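Side-chain contacts in DNA polymerase III, beta subunit (Eubacterium rectale, PDB 3T0P), which probably tethers DNA polymerases and other proteins to DNA, forming a ring-shaped head-to-tail homodimer that encircles the duplex and makes synthesis processive: residues E137-T142 with Q201-I206; R262-C267 with K323-A328. One frame throughout, in Å; residues are numbered along the deposited sequence.

Interaction 1 of 2, residues E137-T142 with Q201-I206. With EDO (1,2-ethanediol), chain C.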
loop_
_atom_site.group_PDB
_atom_site.type_symbol
_atom_site.label_atom_id
_atom_site.label_comp_id
_atom_site.label_asym_id
_atom_site.label_seq_id
_atom_site.Cartn_x
_atom_site.Cartn_y
_atom_site.Cartn_z
ATOM N N GLU B 137 19.165 -10.849 -4.226
ATOM C CA GLU B 137 19.122 -10.476 -5.642
ATOM C C GLU B 137 18.876 -11.658 -6.553
ATOM O O GLU B 137 18.114 -11.512 -7.498
ATOM C CB GLU B 137 20.408 -9.765 -6.076
ATOM C CG GLU B 137 20.416 -8.278 -5.749
ATOM C CD GLU B 137 19.536 -7.400 -6.628
ATOM O OE1 GLU B 137 19.949 -7.096 -7.773
ATOM O OE2 GLU B 137 18.444 -7.000 -6.160
ATOM N N VAL B 138 19.506 -12.814 -6.304
ATOM C CA VAL B 138 19.302 -13.962 -7.176
ATOM C C VAL B 138 17.847 -14.476 -7.055
ATOM O O VAL B 138 17.305 -14.937 -8.055
ATOM C CB VAL B 138 20.367 -15.084 -7.019
ATOM C CG1 VAL B 138 20.133 -15.976 -5.797
ATOM C CG2 VAL B 138 20.441 -15.917 -8.275
ATOM N N ILE B 139 17.202 -14.344 -5.880
ATOM C CA ILE B 139 15.806 -14.759 -5.718
ATOM C C ILE B 139 14.931 -13.756 -6.507
ATOM O O ILE B 139 14.030 -14.164 -7.239
ATOM C CB ILE B 139 15.391 -14.834 -4.212
ATOM C CG1 ILE B 139 16.138 -15.956 -3.451
ATOM C CG2 ILE B 139 13.867 -14.968 -4.049
ATOM C CD1 ILE B 139 16.054 -15.799 -1.824
ATOM N N ARG B 140 15.203 -12.453 -6.361
ATOM C CA ARG B 140 14.411 -11.431 -7.058
ATOM C C ARG B 140 14.476 -11.657 -8.593
ATOM O O ARG B 140 13.462 -11.561 -9.275
ATOM C CB ARG B 140 14.904 -10.025 -6.699
ATOM C CG ARG B 140 14.006 -8.890 -7.203
ATOM C CD ARG B 140 14.551 -7.516 -6.823
ATOM N NE ARG B 140 15.863 -7.251 -7.413
ATOM C CZ ARG B 140 16.054 -6.716 -8.619
ATOM N NH1 ARG B 140 15.012 -6.361 -9.371
ATOM N NH2 ARG B 140 17.282 -6.511 -9.073
ATOM N N GLN B 141 15.646 -12.043 -9.079
ATOM C CA GLN B 141 15.972 -12.262 -10.484
ATOM C C GLN B 141 15.409 -13.553 -11.071
ATOM O O GLN B 141 15.520 -13.737 -12.294
ATOM C CB GLN B 141 17.491 -12.260 -10.661
ATOM C CG GLN B 141 18.095 -10.869 -10.534
ATOM C CD GLN B 141 19.586 -10.909 -10.348
ATOM O OE1 GLN B 141 20.200 -11.953 -10.071
ATOM N NE2 GLN B 141 20.210 -9.763 -10.496
ATOM N N THR B 142 14.785 -14.427 -10.239
ATOM C CA THR B 142 14.277 -15.713 -10.725
ATOM C C THR B 142 12.911 -16.133 -10.176
ATOM O O THR B 142 12.234 -16.933 -10.824
ATOM C CB THR B 142 15.278 -16.866 -10.382
ATOM O OG1 THR B 142 15.473 -16.914 -8.969
ATOM C CG2 THR B 142 16.611 -16.725 -11.065
ATOM N N GLN B 201 10.534 -16.938 -1.114
ATOM C CA GLN B 201 9.721 -15.717 -0.975
ATOM C C GLN B 201 9.759 -15.197 0.465
ATOM O O GLN B 201 9.963 -14.004 0.672
ATOM C CB GLN B 201 8.267 -15.972 -1.380
ATOM C CG GLN B 201 8.038 -16.063 -2.871
ATOM C CD GLN B 201 6.684 -16.653 -3.220
ATOM O OE1 GLN B 201 6.044 -17.370 -2.429
ATOM N NE2 GLN B 201 6.238 -16.413 -4.447
ATOM N N GLU B 202 9.623 -16.094 1.458
ATOM C CA GLU B 202 9.630 -15.697 2.874
ATOM C C GLU B 202 11.016 -15.230 3.330
ATOM O O GLU B 202 11.114 -14.281 4.110
ATOM C CB GLU B 202 9.124 -16.842 3.767
ATOM C CG GLU B 202 7.666 -17.222 3.509
ATOM C CD GLU B 202 6.677 -16.070 3.425
ATOM O OE1 GLU B 202 6.711 -15.189 4.313
ATOM O OE2 GLU B 202 5.889 -16.029 2.452
ATOM N N ILE B 203 12.080 -15.859 2.815
ATOM C CA ILE B 203 13.430 -15.453 3.203
ATOM C C ILE B 203 13.777 -14.055 2.598
ATOM O O ILE B 203 14.489 -13.282 3.249
ATOM C CB ILE B 203 14.478 -16.563 2.931
ATOM C CG1 ILE B 203 15.687 -16.374 3.831
ATOM C CG2 ILE B 203 14.865 -16.700 1.491
ATOM C CD1 ILE B 203 16.333 -17.641 4.228
ATOM N N SER B 204 13.218 -13.718 1.402
ATOM C CA SER B 204 13.351 -12.403 0.787
ATOM C C SER B 204 12.858 -11.290 1.735
ATOM O O SER B 204 13.461 -10.225 1.792
ATOM C CB SER B 204 12.554 -12.329 -0.511
ATOM O OG SER B 204 13.337 -12.823 -1.578
ATOM N N LYS B 205 11.786 -11.563 2.479
ATOM C CA LYS B 205 11.162 -10.610 3.407
ATOM C C LYS B 205 11.961 -10.415 4.715
ATOM O O LYS B 205 11.716 -9.438 5.405
ATOM C CB LYS B 205 9.747 -11.095 3.768
ATOM C CG LYS B 205 8.761 -11.118 2.606
ATOM C CD LYS B 205 7.443 -11.683 3.100
ATOM C CE LYS B 205 6.453 -11.926 2.007
ATOM N NZ LYS B 205 5.260 -12.645 2.532
ATOM N N ILE B 206 12.864 -11.347 5.104
ATOM C CA ILE B 206 13.560 -11.176 6.383
ATOM C C ILE B 206 15.058 -10.904 6.231
ATOM O O ILE B 206 15.714 -10.583 7.225
ATOM C CB ILE B 206 13.314 -12.347 7.348
ATOM C CG1 ILE B 206 13.729 -13.730 6.770
ATOM C CG2 ILE B 206 11.870 -12.325 7.826
ATOM C CD1 ILE B 206 13.739 -14.863 7.814
HETATM C C1 EDO C . 9.506 -6.383 -9.309
HETATM O O1 EDO C . 9.543 -4.977 -9.590
HETATM C C2 EDO C . 10.828 -7.051 -9.691
HETATM O O2 EDO C . 11.936 -6.402 -9.047
#
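The flat guanidinium of Arg140, next to the contact residue Ile139, meets its partners at its edges: Glu137 along one and a 1,2-ethanediol, probably from the crystallisation liquor, along another. Arg140 grips the carboxylate side-on. Arg140 NH2 reaches Glu137 OE1 (3.0 Å) within the guanidinium plane and on the syn side, whereas Arg140 NE approaches Glu137 OE2 (2.9 Å) from above the carboxylate plane, 40° out of it. A bend at chi3 (62°) turns the otherwise extended arginine chain back to this acid one helical turn earlier. Arg140 NH1 donates to O2 of the diol at 3.1 Å.

Ile139 carries the helix-helix contact, its two branches parting over helix 197-206. Ile139 CG2 stands 3.3 Å from Ser204 OG, an oxygen that also makes a weak hydrogen bond to Leu200 O within its own helix. With CG1 beside the backbone N (chi1 -67°), Ile139 CD1 swings across to Ile203 CG2 at 3.6 Å, and the two isoleucines cross at about a right angle.

This small, largely apolar junction pairs the two helices of the central domain, in the processivity fold of the family. Val138 packs on Val169 of strand 166-172 and on Arg180 and Ile182 of strand 176-184, while Ile203 rests on Phe226 of strand 223-228, so Val138 and Ile203 reach two different sheets.

Interaction 2 of 2, residues R262-C267 with K323-A328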
loop_
_atom_site.group_PDB
_atom_site.type_symbol
_atom_site.label_atom_id
_atom_site.label_comp_id
_atom_site.label_asym_id
_atom_site.label_seq_id
_atom_site.Cartn_x
_atom_site.Cartn_y
_atom_site.Cartn_z
ATOM N N ARG B 262 15.649 -0.429 -21.069
ATOM C CA ARG B 262 14.613 0.484 -20.556
ATOM C C ARG B 262 13.572 0.826 -21.629
ATOM O O ARG B 262 12.381 0.821 -21.315
ATOM C CB ARG B 262 15.251 1.779 -19.981
ATOM C CG ARG B 262 14.304 2.877 -19.406
ATOM C CD ARG B 262 13.370 2.420 -18.288
ATOM N NE ARG B 262 14.054 1.643 -17.250
ATOM C CZ ARG B 262 13.442 1.043 -16.233
ATOM N NH1 ARG B 262 12.125 1.146 -16.086
ATOM N NH2 ARG B 262 14.141 0.336 -15.357
ATOM N N GLU B 263 13.990 1.096 -22.885
ATOM C CA GLU B 263 13.030 1.410 -23.952
ATOM C C GLU B 263 12.103 0.221 -24.234
ATOM O O GLU B 263 10.907 0.433 -24.436
ATOM C CB GLU B 263 13.715 1.827 -25.254
ATOM C CG GLU B 263 14.335 3.213 -25.248
ATOM C CD GLU B 263 15.139 3.555 -26.497
ATOM O OE1 GLU B 263 14.825 3.012 -27.582
ATOM O OE2 GLU B 263 16.091 4.364 -26.388
ATOM N N LEU B 264 12.650 -1.018 -24.254
ATOM C CA LEU B 264 11.851 -2.212 -24.501
ATOM C C LEU B 264 10.851 -2.413 -23.339
ATOM O O LEU B 264 9.642 -2.556 -23.570
ATOM C CB LEU B 264 12.739 -3.466 -24.714
ATOM C CG LEU B 264 11.961 -4.754 -25.063
ATOM C CD1 LEU B 264 11.081 -4.565 -26.315
ATOM C CD2 LEU B 264 12.909 -5.942 -25.244
ATOM N N LEU B 265 11.346 -2.363 -22.108
ATOM C CA LEU B 265 10.512 -2.475 -20.904
ATOM C C LEU B 265 9.393 -1.417 -20.898
ATOM O O LEU B 265 8.212 -1.782 -20.723
ATOM C CB LEU B 265 11.378 -2.354 -19.617
ATOM C CG LEU B 265 10.624 -2.364 -18.267
ATOM C CD1 LEU B 265 9.658 -3.588 -18.159
ATOM C CD2 LEU B 265 11.595 -2.335 -17.109
ATOM N N ASP B 266 9.736 -0.138 -21.131
ATOM C CA ASP B 266 8.684 0.923 -21.123
ATOM C C ASP B 266 7.616 0.717 -22.204
ATOM O O ASP B 266 6.436 0.965 -21.961
ATOM C CB ASP B 266 9.299 2.310 -21.266
ATOM C CG ASP B 266 10.028 2.770 -20.008
ATOM O OD1 ASP B 266 9.953 2.044 -18.964
ATOM O OD2 ASP B 266 10.708 3.829 -20.068
ATOM N N CYS B 267 8.022 0.221 -23.374
ATOM C CA CYS B 267 7.091 0.008 -24.449
ATOM C C CYS B 267 6.129 -1.155 -24.162
ATOM O O CYS B 267 4.943 -1.036 -24.430
ATOM C CB CYS B 267 7.838 -0.228 -25.753
ATOM S SG CYS B 267 6.778 -0.891 -27.052
ATOM N N LYS B 323 3.578 -10.017 -20.180
ATOM C CA LYS B 323 3.933 -10.265 -18.772
ATOM C C LYS B 323 5.333 -10.926 -18.609
ATOM O O LYS B 323 6.125 -10.491 -17.767
ATOM C CB LYS B 323 2.869 -11.150 -18.115
ATOM C CG LYS B 323 3.113 -11.467 -16.639
ATOM C CD LYS B 323 2.261 -12.651 -16.163
ATOM C CE LYS B 323 2.334 -12.820 -14.664
ATOM N NZ LYS B 323 3.701 -13.177 -14.191
ATOM N N PHE B 324 5.627 -11.934 -19.436
ATOM C CA PHE B 324 6.883 -12.687 -19.411
ATOM C C PHE B 324 8.110 -11.790 -19.706
ATOM O O PHE B 324 9.154 -11.936 -19.078
ATOM C CB PHE B 324 6.812 -13.859 -20.395
ATOM C CG PHE B 324 5.704 -14.870 -20.124
ATOM C CD1 PHE B 324 5.096 -14.951 -18.871
ATOM C CD2 PHE B 324 5.274 -15.742 -21.121
ATOM C CE1 PHE B 324 4.080 -15.887 -18.622
ATOM C CE2 PHE B 324 4.254 -16.671 -20.872
ATOM C CZ PHE B 324 3.680 -16.747 -19.618
ATOM N N PHE B 325 7.961 -10.843 -20.619
ATOM C CA PHE B 325 9.035 -9.928 -20.948
ATOM C C PHE B 325 9.209 -8.888 -19.849
ATOM O O PHE B 325 10.344 -8.582 -19.484
ATOM C CB PHE B 325 8.747 -9.258 -22.295
ATOM C CG PHE B 325 9.562 -9.858 -23.409
ATOM C CD1 PHE B 325 10.856 -9.414 -23.666
ATOM C CD2 PHE B 325 9.067 -10.916 -24.161
ATOM C CE1 PHE B 325 11.628 -10.009 -24.664
ATOM C CE2 PHE B 325 9.848 -11.518 -25.149
ATOM C CZ PHE B 325 11.109 -11.044 -25.411
ATOM N N ILE B 326 8.103 -8.334 -19.345
ATOM C CA ILE B 326 8.099 -7.338 -18.280
ATOM C C ILE B 326 8.774 -7.952 -17.030
ATOM O O ILE B 326 9.725 -7.367 -16.508
ATOM C CB ILE B 326 6.673 -6.829 -17.985
ATOM C CG1 ILE B 326 6.180 -5.900 -19.098
ATOM C CG2 ILE B 326 6.620 -6.104 -16.635
ATOM C CD1 ILE B 326 4.664 -5.735 -19.184
ATOM N N ASP B 327 8.363 -9.157 -16.626
ATOM C CA ASP B 327 8.966 -9.829 -15.450
ATOM C C ASP B 327 10.475 -9.947 -15.579
ATOM O O ASP B 327 11.169 -9.589 -14.641
ATOM C CB ASP B 327 8.400 -11.243 -15.248
ATOM C CG ASP B 327 6.971 -11.348 -14.798
ATOM O OD1 ASP B 327 6.361 -10.286 -14.486
ATOM O OD2 ASP B 327 6.437 -12.493 -14.779
ATOM N N ALA B 328 10.986 -10.390 -16.766
ATOM C CA ALA B 328 12.422 -10.559 -16.953
ATOM C C ALA B 328 13.141 -9.226 -17.088
ATOM O O ALA B 328 14.194 -9.061 -16.490
ATOM C CB ALA B 328 12.708 -11.439 -18.173
#
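Leu264 and Leu265 of helix 261-272 face Phe325 and Ile326 of helix 322-329, the two-helix layer of the C-terminal domain in this DNA polymerase processivity fold. Leu264 and Phe325 both point toward the opposite helix, and Leu264 CD2 meets Phe325 CE1 at 4.3 Å. Leu265 sets off less directly, but CG lies anti to the backbone N (chi1 176°) and carries Leu265 CD1 over the backbone of the other helix, 4.1 Å from Ile326 CA. Ile326 answers from beside it with CG2, which lies 4.2 Å from the same Leu265 CD1.

All four residues are buried, and the helices come close: Leu265 CA and Ile326 CA are 6.0 Å apart. Leu264 also packs on Met292 and Leu294 of strand 291-297 and on Ile307 of strand 302-308. Phe325 touches Ile361 of strand 357-361 and stacks edge-to-face with Phe320, which joins the interface to the neighbouring strands.

The charged side chains of both segments take no part in this seam. One turn apart on helix 322-329, Lys323 and Asp327 form a salt bridge, and Asp327 OD2 has a second partner in Arg176 NH1. Lys323 NZ meets the syn lone pair of Asp327 OD2 at 2.9 Å.

Overall arrangement
Interactions 1 and 2 are the helix pairs of two successive domains, central and C-terminal, and each joins helices through a few, mainly apolar side chains. Their centres lie 20 Å apart; the nearest atoms approach to about 6 Å without touching. What connects them is the boundary between the domains. Tyr359 of strand 357-361 hydrogen-bonds through OH to Gln141 O of interaction 1 and packs on Ala328 of interaction 2, and strand 357-361 runs antiparallel beside strand 176-184 in a sheet shared by both domains. Arg140 also touches Val331, just past helix 322-329. In this family such helices line the inside of the ring, around the DNA.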